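Local coordinates for protein putative dihydrodipicolinate synthase (Thermus thermophilus, PDB 2PCQ) that is a putative member of the dihydrodipicolinate synthase family, with a TIM-barrel fold and four chains in its assembly, at residues V132-L136 and E137-A141; D153-D157 and L158-A162; N198-P201 and R202-R205; Q220-Q223 and K224-P228. One frame throughout, in Å; residues are numbered along the deposited sequence.

How the contacts relate
Contacts 1, 2 and 3 are worked examples of one problem, how a barrel helix begins, whereas contact 4 lies within a helix and pairs a Glu221-Lys224 salt bridge on one side with packed leucines on another. Contacts 2 and 3 are buried; contacts 1 and 4 are partly buried. Contact 2 starts its helix with carboxylates, a hydroxyl and an arginine, while contacts 1 and 3 use backbone bonds and apolar side chains, alanines in contact 3. Contacts 1 and 2 touch through Arg160, whose NH2 lies 2.9 Å from Leu134 O. Contacts 3 and 4 join helices 201-212 and 216-247 where Ala203 CB meets Leu226 CD2. Contacts 2 and 4 both reach the third subunit.

Contact 1 of 4, residues V132-L136 and E137-A141; sequences VDLPL and EAVEA
The first torsions of Leu134 and Val139 set one side chain against the other: Leu134 holds CG opposite its own backbone N (chi1 179°), while Val139 has CG1 opposite its backbone N (chi1 177°), which leaves CG2 beside that N, on the side of the incoming loop. The CG2 methyl of Val139 thereby comes to 4.0 Å from Leu134 CG, the two side chains crossing at about a right angle. It also rests beside the carbonyl oxygen, with Val139 CG2 3.5 Å from Pro135 O. Ala138 adds its single methyl more loosely, Ala138 CB being 4.4 Å from Pro135 CB.

Pro135 occupies the N-cap of helix 136-142, which belongs to the stretch linking strand 121-125 to strand 148-153 of the TIM barrel. A proline has no polar side chain to cap with, and its carbonyl opens the helical bonding instead: Val139 N donates to Pro135 O at 3.1 Å, in the carbonyl plane and fairly straight (159°). Ala138 N gives the same oxygen a second, weak bond, and one residue further on Glu140 N reaches Leu136 O at 2.9 Å.

The Glu137 side chain folds back over the start of the helix, bringing Glu137 OE1 to 3.6 Å from Pro135 CB. A carboxylate near this end would be expected to suit the helix dipole. Leu134 also packs on Leu123 and His125 of strand 121-125, and Leu136 packs on Phe163 and Tyr164 of helix 158-167. The carboxylate of Glu140 forms a salt bridge with Arg167.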
loop_
_atom_site.group_PDB
_atom_site.type_symbol
_atom_site.label_atom_id
_atom_site.label_comp_id
_atom_site.label_asym_id
_atom_site.label_seq_id
_atom_site.Cartn_x
_atom_site.Cartn_y
_atom_site.Cartn_z
ATOM N N VAL A 132 -7.225 -8.498 -3.909
ATOM C CA VAL A 132 -7.441 -7.889 -5.216
ATOM C C VAL A 132 -8.680 -7.016 -5.116
ATOM O O VAL A 132 -9.557 -7.249 -4.282
ATOM C CB VAL A 132 -7.652 -8.934 -6.350
ATOM C CG1 VAL A 132 -6.387 -9.767 -6.537
ATOM C CG2 VAL A 132 -8.857 -9.813 -6.045
ATOM N N ASP A 133 -8.754 -6.009 -5.971
ATOM C CA ASP A 133 -9.878 -5.095 -5.957
ATOM C C ASP A 133 -11.012 -5.540 -6.881
ATOM O O ASP A 133 -10.832 -6.391 -7.749
ATOM C CB ASP A 133 -9.385 -3.698 -6.349
ATOM C CG ASP A 133 -10.448 -2.630 -6.186
ATOM O OD1 ASP A 133 -11.189 -2.677 -5.183
ATOM O OD2 ASP A 133 -10.532 -1.734 -7.053
ATOM N N LEU A 134 -12.194 -4.983 -6.643
ATOM C CA LEU A 134 -13.378 -5.231 -7.457
ATOM C C LEU A 134 -13.904 -3.812 -7.636
ATOM O O LEU A 134 -14.733 -3.337 -6.858
ATOM C CB LEU A 134 -14.405 -6.097 -6.721
ATOM C CG LEU A 134 -15.696 -6.394 -7.505
ATOM C CD1 LEU A 134 -15.367 -6.957 -8.874
ATOM C CD2 LEU A 134 -16.554 -7.378 -6.734
ATOM N N PRO A 135 -13.386 -3.104 -8.652
ATOM C CA PRO A 135 -13.762 -1.724 -8.965
ATOM C C PRO A 135 -15.257 -1.474 -8.952
ATOM O O PRO A 135 -16.038 -2.311 -9.398
ATOM C CB PRO A 135 -13.155 -1.507 -10.347
ATOM C CG PRO A 135 -11.933 -2.375 -10.313
ATOM C CD PRO A 135 -12.457 -3.633 -9.669
ATOM N N LEU A 136 -15.652 -0.319 -8.428
ATOM C CA LEU A 136 -17.059 0.043 -8.389
ATOM C C LEU A 136 -17.576 0.143 -9.826
ATOM O O LEU A 136 -18.753 -0.111 -10.090
ATOM C CB LEU A 136 -17.249 1.371 -7.641
ATOM C CG LEU A 136 -16.923 1.301 -6.140
ATOM C CD1 LEU A 136 -16.989 2.688 -5.507
ATOM C CD2 LEU A 136 -17.892 0.346 -5.461
ATOM N N GLU A 137 -16.693 0.499 -10.757
ATOM C CA GLU A 137 -17.079 0.595 -12.164
ATOM C C GLU A 137 -17.545 -0.775 -12.646
ATOM O O GLU A 137 -18.524 -0.882 -13.378
ATOM C CB GLU A 137 -15.901 1.041 -13.040
ATOM C CG GLU A 137 -15.455 2.491 -12.881
ATOM C CD GLU A 137 -14.834 2.784 -11.522
ATOM O OE1 GLU A 137 -14.202 1.876 -10.936
ATOM O OE2 GLU A 137 -14.968 3.934 -11.048
ATOM N N ALA A 138 -16.828 -1.821 -12.239
ATOM C CA ALA A 138 -17.176 -3.182 -12.630
ATOM C C ALA A 138 -18.488 -3.600 -11.976
ATOM O O ALA A 138 -19.330 -4.237 -12.607
ATOM C CB ALA A 138 -16.062 -4.145 -12.237
ATOM N N VAL A 139 -18.663 -3.243 -10.707
ATOM C CA VAL A 139 -19.894 -3.585 -10.001
ATOM C C VAL A 139 -21.091 -2.949 -10.706
ATOM O O VAL A 139 -22.131 -3.583 -10.870
ATOM C CB VAL A 139 -19.865 -3.099 -8.529
ATOM C CG1 VAL A 139 -21.196 -3.416 -7.849
ATOM C CG2 VAL A 139 -18.716 -3.771 -7.774
ATOM N N GLU A 140 -20.942 -1.697 -11.129
ATOM C CA GLU A 140 -22.024 -1.001 -11.809
ATOM C C GLU A 140 -22.326 -1.608 -13.183
ATOM O O GLU A 140 -23.474 -1.634 -13.620
ATOM C CB GLU A 140 -21.698 0.491 -11.945
ATOM C CG GLU A 140 -22.765 1.277 -12.704
ATOM C CD GLU A 140 -22.711 2.767 -12.432
ATOM O OE1 GLU A 140 -21.617 3.283 -12.132
ATOM O OE2 GLU A 140 -23.767 3.427 -12.531
ATOM N N ALA A 141 -21.296 -2.110 -13.854
ATOM C CA ALA A 141 -21.484 -2.723 -15.161
ATOM C C ALA A 141 -22.192 -4.067 -15.026
ATOM O O ALA A 141 -22.971 -4.454 -15.893
ATOM C CB ALA A 141 -20.135 -2.913 -15.853
#

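Contact 2 of 4, residues D153-D157 and L158-A162; sequences DSSGD and LSRIA
Arg160 starts its path to Asp153 against the first turn, with Arg160 CB 3.4 Å from Asp157 O, the same oxygen that accepts a bond from Arg160 N. Arg160 CG, placed beside the backbone N by chi1 of -68°, passes Asp157 OD2 at 4.0 Å. The chain then bends at its third torsion, and Arg160 CD comes up against both Ser155 OG, 3.8 Å away, and the Asp153 carboxylate, which are themselves bonded to each other. NE completes the salt bridge: Arg160 NE donates to the syn lone pair of Asp153 OD2 at 2.9 Å, nearly straight (165°). That oxygen lies at the guanidinium edge and in its plane, although the carboxylate itself is turned by 58°. At the tip, NH2 bonds Leu134 O and NH1 makes a long, weak ion pair with Asp133.

Asp153 ends strand 148-153 of the barrel, and the loop after it forms two small turns before helix 158-167. Asp153 OD1 accepts from both the hydroxyl and the backbone N of Ser155, the latter making an Asx turn; Ser155 OG in turn takes Asp157 N, an ST turn. Gripped on both oxygens, the carboxylate has little freedom to rotate. Asp157 is the N-cap, its OD1 accepting from Ser159 N at 3.0 Å, and a water bridges the same OD1 to Ser159 OG, which also bonds His177 of the third subunit. Tyr164 OH adds a further bond to Asp153 OD2.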
loop_
_atom_site.group_PDB
_atom_site.type_symbol
_atom_site.label_atom_id
_atom_site.label_comp_id
_atom_site.label_asym_id
_atom_site.label_seq_id
_atom_site.Cartn_x
_atom_site.Cartn_y
_atom_site.Cartn_z
ATOM N N ASP A 153 -19.949 -7.343 0.585
ATOM C CA ASP A 153 -18.758 -6.517 0.680
ATOM C C ASP A 153 -18.195 -6.612 2.097
ATOM O O ASP A 153 -18.793 -6.104 3.049
ATOM C CB ASP A 153 -19.117 -5.066 0.349
ATOM C CG ASP A 153 -17.898 -4.205 0.090
ATOM O OD1 ASP A 153 -16.927 -4.298 0.867
ATOM O OD2 ASP A 153 -17.917 -3.422 -0.884
ATOM N N SER A 154 -17.040 -7.257 2.230
ATOM C CA SER A 154 -16.403 -7.429 3.533
ATOM C C SER A 154 -15.276 -6.436 3.791
ATOM O O SER A 154 -14.647 -6.477 4.848
ATOM C CB SER A 154 -15.832 -8.847 3.653
ATOM O OG SER A 154 -16.818 -9.827 3.388
ATOM N N SER A 155 -15.030 -5.540 2.838
ATOM C CA SER A 155 -13.936 -4.572 2.951
ATOM C C SER A 155 -13.961 -3.626 4.146
ATOM O O SER A 155 -12.908 -3.230 4.642
ATOM C CB SER A 155 -13.841 -3.728 1.675
ATOM O OG SER A 155 -14.932 -2.832 1.587
ATOM N N GLY A 156 -15.149 -3.253 4.607
ATOM C CA GLY A 156 -15.225 -2.323 5.717
ATOM C C GLY A 156 -15.069 -0.902 5.195
ATOM O O GLY A 156 -14.934 0.044 5.964
ATOM N N ASP A 157 -15.070 -0.753 3.874
ATOM C CA ASP A 157 -14.954 0.567 3.258
ATOM C C ASP A 157 -16.381 0.990 2.938
ATOM O O ASP A 157 -16.917 0.641 1.886
ATOM C CB ASP A 157 -14.122 0.487 1.971
ATOM C CG ASP A 157 -14.015 1.826 1.257
ATOM O OD1 ASP A 157 -14.747 2.768 1.629
ATOM O OD2 ASP A 157 -13.206 1.937 0.315
ATOM N N LEU A 158 -16.991 1.743 3.845
ATOM C CA LEU A 158 -18.373 2.158 3.663
ATOM C C LEU A 158 -18.622 3.154 2.539
ATOM O O LEU A 158 -19.773 3.480 2.250
ATOM C CB LEU A 158 -18.960 2.669 4.987
ATOM C CG LEU A 158 -18.965 1.652 6.145
ATOM C CD1 LEU A 158 -20.147 1.919 7.060
ATOM C CD2 LEU A 158 -19.061 0.237 5.622
ATOM N N SER A 159 -17.554 3.641 1.906
ATOM C CA SER A 159 -17.713 4.543 0.770
ATOM C C SER A 159 -18.325 3.692 -0.339
ATOM O O SER A 159 -19.139 4.168 -1.133
ATOM C CB SER A 159 -16.358 5.091 0.303
ATOM O OG SER A 159 -15.914 6.126 1.157
ATOM N N ARG A 160 -17.927 2.424 -0.386
ATOM C CA ARG A 160 -18.445 1.503 -1.395
ATOM C C ARG A 160 -19.920 1.225 -1.127
ATOM O O ARG A 160 -20.737 1.226 -2.047
ATOM C CB ARG A 160 -17.647 0.193 -1.387
ATOM C CG ARG A 160 -16.196 0.342 -1.860
ATOM C CD ARG A 160 -15.423 -0.972 -1.729
ATOM N NE ARG A 160 -16.019 -2.050 -2.518
ATOM C CZ ARG A 160 -15.673 -2.354 -3.768
ATOM N NH1 ARG A 160 -14.721 -1.669 -4.388
ATOM N NH2 ARG A 160 -16.288 -3.342 -4.405
ATOM N N ILE A 161 -20.263 1.002 0.139
ATOM C CA ILE A 161 -21.650 0.733 0.520
ATOM C C ILE A 161 -22.519 1.936 0.151
ATOM O O ILE A 161 -23.619 1.778 -0.389
ATOM C CB ILE A 161 -21.780 0.481 2.044
ATOM C CG1 ILE A 161 -20.867 -0.676 2.474
ATOM C CG2 ILE A 161 -23.232 0.191 2.401
ATOM C CD1 ILE A 161 -21.250 -2.024 1.924
ATOM N N ALA A 162 -22.019 3.134 0.445
ATOM C CA ALA A 162 -22.747 4.366 0.141
ATOM C C ALA A 162 -22.965 4.488 -1.364
ATOM O O ALA A 162 -24.011 4.963 -1.816
ATOM C CB ALA A 162 -21.971 5.579 0.664
HETATM O O HOH W 1 -14.533 4.956 3.013
#

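Contact 3 of 4, residues N198-P201 and R202-R205; sequences NLAP and RAYR
Ala200 and Ala203 form the close side of this helix start, their methyls meeting with Ala200 CB 3.9 Å from Ala203 CB. The Ala200 carbonyl oxygen is wedged among its neighbours: Ala203 CB and Tyr204 CD2 each lie 3.4 Å from Ala200 O. The tyrosine ring reaches this oxygen because CG sits beside the backbone N (chi1 -75°), which carries the ring back beside the preceding loop. Leu226 of helix 216-247 packs on both Ala203 and Tyr204.

The other side is looser. Arg202 and Arg205, both partly exposed, send their guanidinium groups away from the turn, the first to Gly280 O and the second to salt bridges with Asp33 and Asp209. Within the contact, Arg205 gives little more than its backbone N, which bonds Pro201 O at 3.2 Å.

Ala200 takes the N-cap of helix 201-212, which follows strand 191-193, the eighth of the barrel. Its methyl cannot accept a bond, and the two bonds to Ala200 O, from Ala203 N and Tyr204 N, are both weak. The helix therefore begins on main-chain bonding and apolar packing, with its charged side chains engaged away from the cap.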
loop_
_atom_site.group_PDB
_atom_site.type_symbol
_atom_site.label_atom_id
_atom_site.label_comp_id
_atom_site.label_asym_id
_atom_site.label_seq_id
_atom_site.Cartn_x
_atom_site.Cartn_y
_atom_site.Cartn_z
ATOM N N ASN A 198 -21.781 -16.421 13.920
ATOM C CA ASN A 198 -21.618 -17.837 14.250
ATOM C C ASN A 198 -21.681 -17.944 15.777
ATOM O O ASN A 198 -21.996 -19.000 16.326
ATOM C CB ASN A 198 -20.242 -18.370 13.828
ATOM C CG ASN A 198 -20.126 -18.626 12.339
ATOM O OD1 ASN A 198 -19.479 -17.868 11.616
ATOM N ND2 ASN A 198 -20.742 -19.702 11.878
ATOM N N LEU A 199 -21.364 -16.843 16.452
ATOM C CA LEU A 199 -21.329 -16.816 17.911
ATOM C C LEU A 199 -22.521 -16.141 18.575
ATOM O O LEU A 199 -23.053 -16.651 19.563
ATOM C CB LEU A 199 -20.036 -16.137 18.375
ATOM C CG LEU A 199 -18.728 -16.676 17.776
ATOM C CD1 LEU A 199 -17.557 -15.838 18.268
ATOM C CD2 LEU A 199 -18.539 -18.135 18.157
ATOM N N ALA A 200 -22.932 -14.990 18.051
ATOM C CA ALA A 200 -24.065 -14.264 18.620
ATOM C C ALA A 200 -25.078 -13.903 17.536
ATOM O O ALA A 200 -25.400 -12.732 17.343
ATOM C CB ALA A 200 -23.571 -12.998 19.320
ATOM N N PRO A 201 -25.600 -14.911 16.819
ATOM C CA PRO A 201 -26.580 -14.672 15.752
ATOM C C PRO A 201 -27.813 -13.869 16.164
ATOM O O PRO A 201 -28.299 -13.035 15.398
ATOM C CB PRO A 201 -26.928 -16.082 15.271
ATOM C CG PRO A 201 -26.672 -16.939 16.492
ATOM C CD PRO A 201 -25.390 -16.355 17.029
ATOM N N ARG A 202 -28.322 -14.115 17.368
ATOM C CA ARG A 202 -29.499 -13.392 17.839
ATOM C C ARG A 202 -29.200 -11.919 18.109
ATOM O O ARG A 202 -30.068 -11.068 17.946
ATOM C CB ARG A 202 -30.078 -14.061 19.100
ATOM C CG ARG A 202 -30.801 -15.385 18.814
ATOM C CD ARG A 202 -31.348 -16.062 20.081
ATOM N NE ARG A 202 -30.282 -16.380 21.026
ATOM C CZ ARG A 202 -29.938 -15.615 22.057
ATOM N NH1 ARG A 202 -30.584 -14.479 22.294
ATOM N NH2 ARG A 202 -28.925 -15.971 22.835
ATOM N N ALA A 203 -27.967 -11.611 18.501
ATOM C CA ALA A 203 -27.602 -10.227 18.787
ATOM C C ALA A 203 -27.578 -9.376 17.521
ATOM O O ALA A 203 -28.125 -8.273 17.493
ATOM C CB ALA A 203 -26.250 -10.173 19.480
ATOM N N TYR A 204 -26.945 -9.885 16.468
ATOM C CA TYR A 204 -26.879 -9.140 15.217
ATOM C C TYR A 204 -28.267 -9.006 14.602
ATOM O O TYR A 204 -28.568 -8.014 13.944
ATOM C CB TYR A 204 -25.890 -9.814 14.261
ATOM C CG TYR A 204 -24.456 -9.555 14.680
ATOM C CD1 TYR A 204 -23.861 -8.311 14.454
ATOM C CD2 TYR A 204 -23.729 -10.513 15.388
ATOM C CE1 TYR A 204 -22.580 -8.025 14.928
ATOM C CE2 TYR A 204 -22.448 -10.236 15.869
ATOM C CZ TYR A 204 -21.883 -8.990 15.636
ATOM O OH TYR A 204 -20.629 -8.707 16.118
ATOM N N ARG A 205 -29.117 -10.000 14.836
ATOM C CA ARG A 205 -30.491 -9.969 14.335
ATOM C C ARG A 205 -31.241 -8.839 15.055
ATOM O O ARG A 205 -31.988 -8.072 14.443
ATOM C CB ARG A 205 -31.184 -11.303 14.629
ATOM C CG ARG A 205 -32.675 -11.317 14.326
ATOM C CD ARG A 205 -32.912 -11.473 12.836
ATOM N NE ARG A 205 -33.567 -10.320 12.243
ATOM C CZ ARG A 205 -33.852 -10.210 10.950
ATOM N NH1 ARG A 205 -33.534 -11.189 10.111
ATOM N NH2 ARG A 205 -34.464 -9.124 10.497
#

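Contact 4 of 4, residues Q220-Q223 and K224-P228; sequences QELQ and KKLFP
Gln223 and Phe227, one helical turn apart, meet through their flat groups: Gln223 NE2 stands at the edge of the phenyl ring, near its plane and 4.4 Å from Phe227 CD1. The same NE2 bonds Pro179 O, and OE1 accepts from Leu182 N, so the amide is fixed at both ends. A second flat group, the Glu221 carboxylate, is approached on the syn side of OE2 by Lys224, which donates from 27° outside the plane. This salt bridge is long, Lys224 NZ lying 3.3 Å from Glu221 OE2, and the two side chains lie side by side, pointing the same way. Lys224 is bent at its third torsion, which lets the ammonium group turn back to the acid.

Leu222 and Leu226 cross obliquely, with Leu222 CG 4.1 Å from Leu226 CD1. Regular i to i+4 bonds join Gln220 to Lys224, Glu221 to Lys225 and Leu222 to Leu226, before a kink at Pro228, whose N carries no hydrogen to donate to the preceding turn. Leu222 and Leu226 face helix 201-212, Gln223 and Gln220 face helix 181-186, and Gln220 NE2 bonds Ala186 O of the third subunit, on which Phe227 also packs.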
loop_
_atom_site.group_PDB
_atom_site.type_symbol
_atom_site.label_atom_id
_atom_site.label_comp_id
_atom_site.label_asym_id
_atom_site.label_seq_id
_atom_site.Cartn_x
_atom_site.Cartn_y
_atom_site.Cartn_z
ATOM N N GLN A 220 -27.683 1.753 18.426
ATOM C CA GLN A 220 -26.346 2.233 18.747
ATOM C C GLN A 220 -25.763 1.545 19.977
ATOM O O GLN A 220 -24.583 1.208 19.992
ATOM C CB GLN A 220 -26.353 3.753 18.946
ATOM C CG GLN A 220 -26.671 4.533 17.674
ATOM C CD GLN A 220 -26.612 6.034 17.876
ATOM O OE1 GLN A 220 -27.268 6.573 18.764
ATOM N NE2 GLN A 220 -25.829 6.718 17.045
ATOM N N GLU A 221 -26.580 1.327 21.006
ATOM C CA GLU A 221 -26.080 0.667 22.210
ATOM C C GLU A 221 -25.680 -0.773 21.926
ATOM O O GLU A 221 -24.684 -1.264 22.461
ATOM C CB GLU A 221 -27.125 0.695 23.333
ATOM C CG GLU A 221 -27.309 2.064 23.984
ATOM C CD GLU A 221 -26.007 2.634 24.534
ATOM O OE1 GLU A 221 -25.371 1.965 25.377
ATOM O OE2 GLU A 221 -25.620 3.750 24.126
ATOM N N LEU A 222 -26.452 -1.456 21.088
ATOM C CA LEU A 222 -26.132 -2.841 20.761
ATOM C C LEU A 222 -24.893 -2.886 19.864
ATOM O O LEU A 222 -24.058 -3.785 19.986
ATOM C CB LEU A 222 -27.327 -3.515 20.079
ATOM C CG LEU A 222 -27.281 -5.041 19.957
ATOM C CD1 LEU A 222 -26.838 -5.657 21.279
ATOM C CD2 LEU A 222 -28.657 -5.563 19.548
ATOM N N GLN A 223 -24.776 -1.905 18.971
ATOM C CA GLN A 223 -23.628 -1.807 18.071
ATOM C C GLN A 223 -22.353 -1.633 18.903
ATOM O O GLN A 223 -21.321 -2.245 18.621
ATOM C CB GLN A 223 -23.825 -0.620 17.115
ATOM C CG GLN A 223 -22.553 0.044 16.569
ATOM C CD GLN A 223 -21.758 -0.824 15.613
ATOM O OE1 GLN A 223 -22.321 -1.545 14.781
ATOM N NE2 GLN A 223 -20.436 -0.736 15.705
ATOM N N LYS A 224 -22.430 -0.801 19.936
ATOM C CA LYS A 224 -21.285 -0.573 20.809
ATOM C C LYS A 224 -20.972 -1.836 21.610
ATOM O O LYS A 224 -19.807 -2.192 21.799
ATOM C CB LYS A 224 -21.577 0.594 21.756
ATOM C CG LYS A 224 -21.709 1.929 21.034
ATOM C CD LYS A 224 -22.431 2.976 21.873
ATOM C CE LYS A 224 -21.680 3.304 23.145
ATOM N NZ LYS A 224 -22.414 4.324 23.949
ATOM N N LYS A 225 -22.016 -2.517 22.071
ATOM C CA LYS A 225 -21.847 -3.740 22.848
ATOM C C LYS A 225 -21.179 -4.849 22.038
ATOM O O LYS A 225 -20.349 -5.599 22.561
ATOM C CB LYS A 225 -23.203 -4.235 23.355
ATOM C CG LYS A 225 -23.132 -5.542 24.140
ATOM C CD LYS A 225 -24.497 -5.935 24.689
ATOM C CE LYS A 225 -24.995 -4.923 25.714
ATOM N NZ LYS A 225 -24.079 -4.832 26.886
ATOM N N LEU A 226 -21.536 -4.945 20.761
ATOM C CA LEU A 226 -20.982 -5.978 19.890
ATOM C C LEU A 226 -19.655 -5.611 19.215
ATOM O O LEU A 226 -18.998 -6.470 18.624
ATOM C CB LEU A 226 -22.010 -6.356 18.815
ATOM C CG LEU A 226 -23.336 -6.947 19.310
ATOM C CD1 LEU A 226 -24.291 -7.156 18.133
ATOM C CD2 LEU A 226 -23.066 -8.268 20.026
ATOM N N PHE A 227 -19.254 -4.349 19.303
ATOM C CA PHE A 227 -18.010 -3.921 18.670
ATOM C C PHE A 227 -16.772 -4.747 19.055
ATOM O O PHE A 227 -16.041 -5.210 18.184
ATOM C CB PHE A 227 -17.732 -2.443 18.966
ATOM C CG PHE A 227 -16.425 -1.956 18.401
ATOM C CD1 PHE A 227 -16.324 -1.589 17.060
ATOM C CD2 PHE A 227 -15.277 -1.933 19.192
ATOM C CE1 PHE A 227 -15.096 -1.209 16.511
ATOM C CE2 PHE A 227 -14.042 -1.556 18.655
ATOM C CZ PHE A 227 -13.951 -1.195 17.312
ATOM N N PRO A 228 -16.514 -4.930 20.365
ATOM C CA PRO A 228 -15.343 -5.707 20.793
ATOM C C PRO A 228 -15.311 -7.123 20.226
ATOM O O PRO A 228 -14.255 -7.611 19.822
ATOM C CB PRO A 228 -15.457 -5.690 22.318
ATOM C CG PRO A 228 -16.109 -4.367 22.583
ATOM C CD PRO A 228 -17.200 -4.346 21.532
#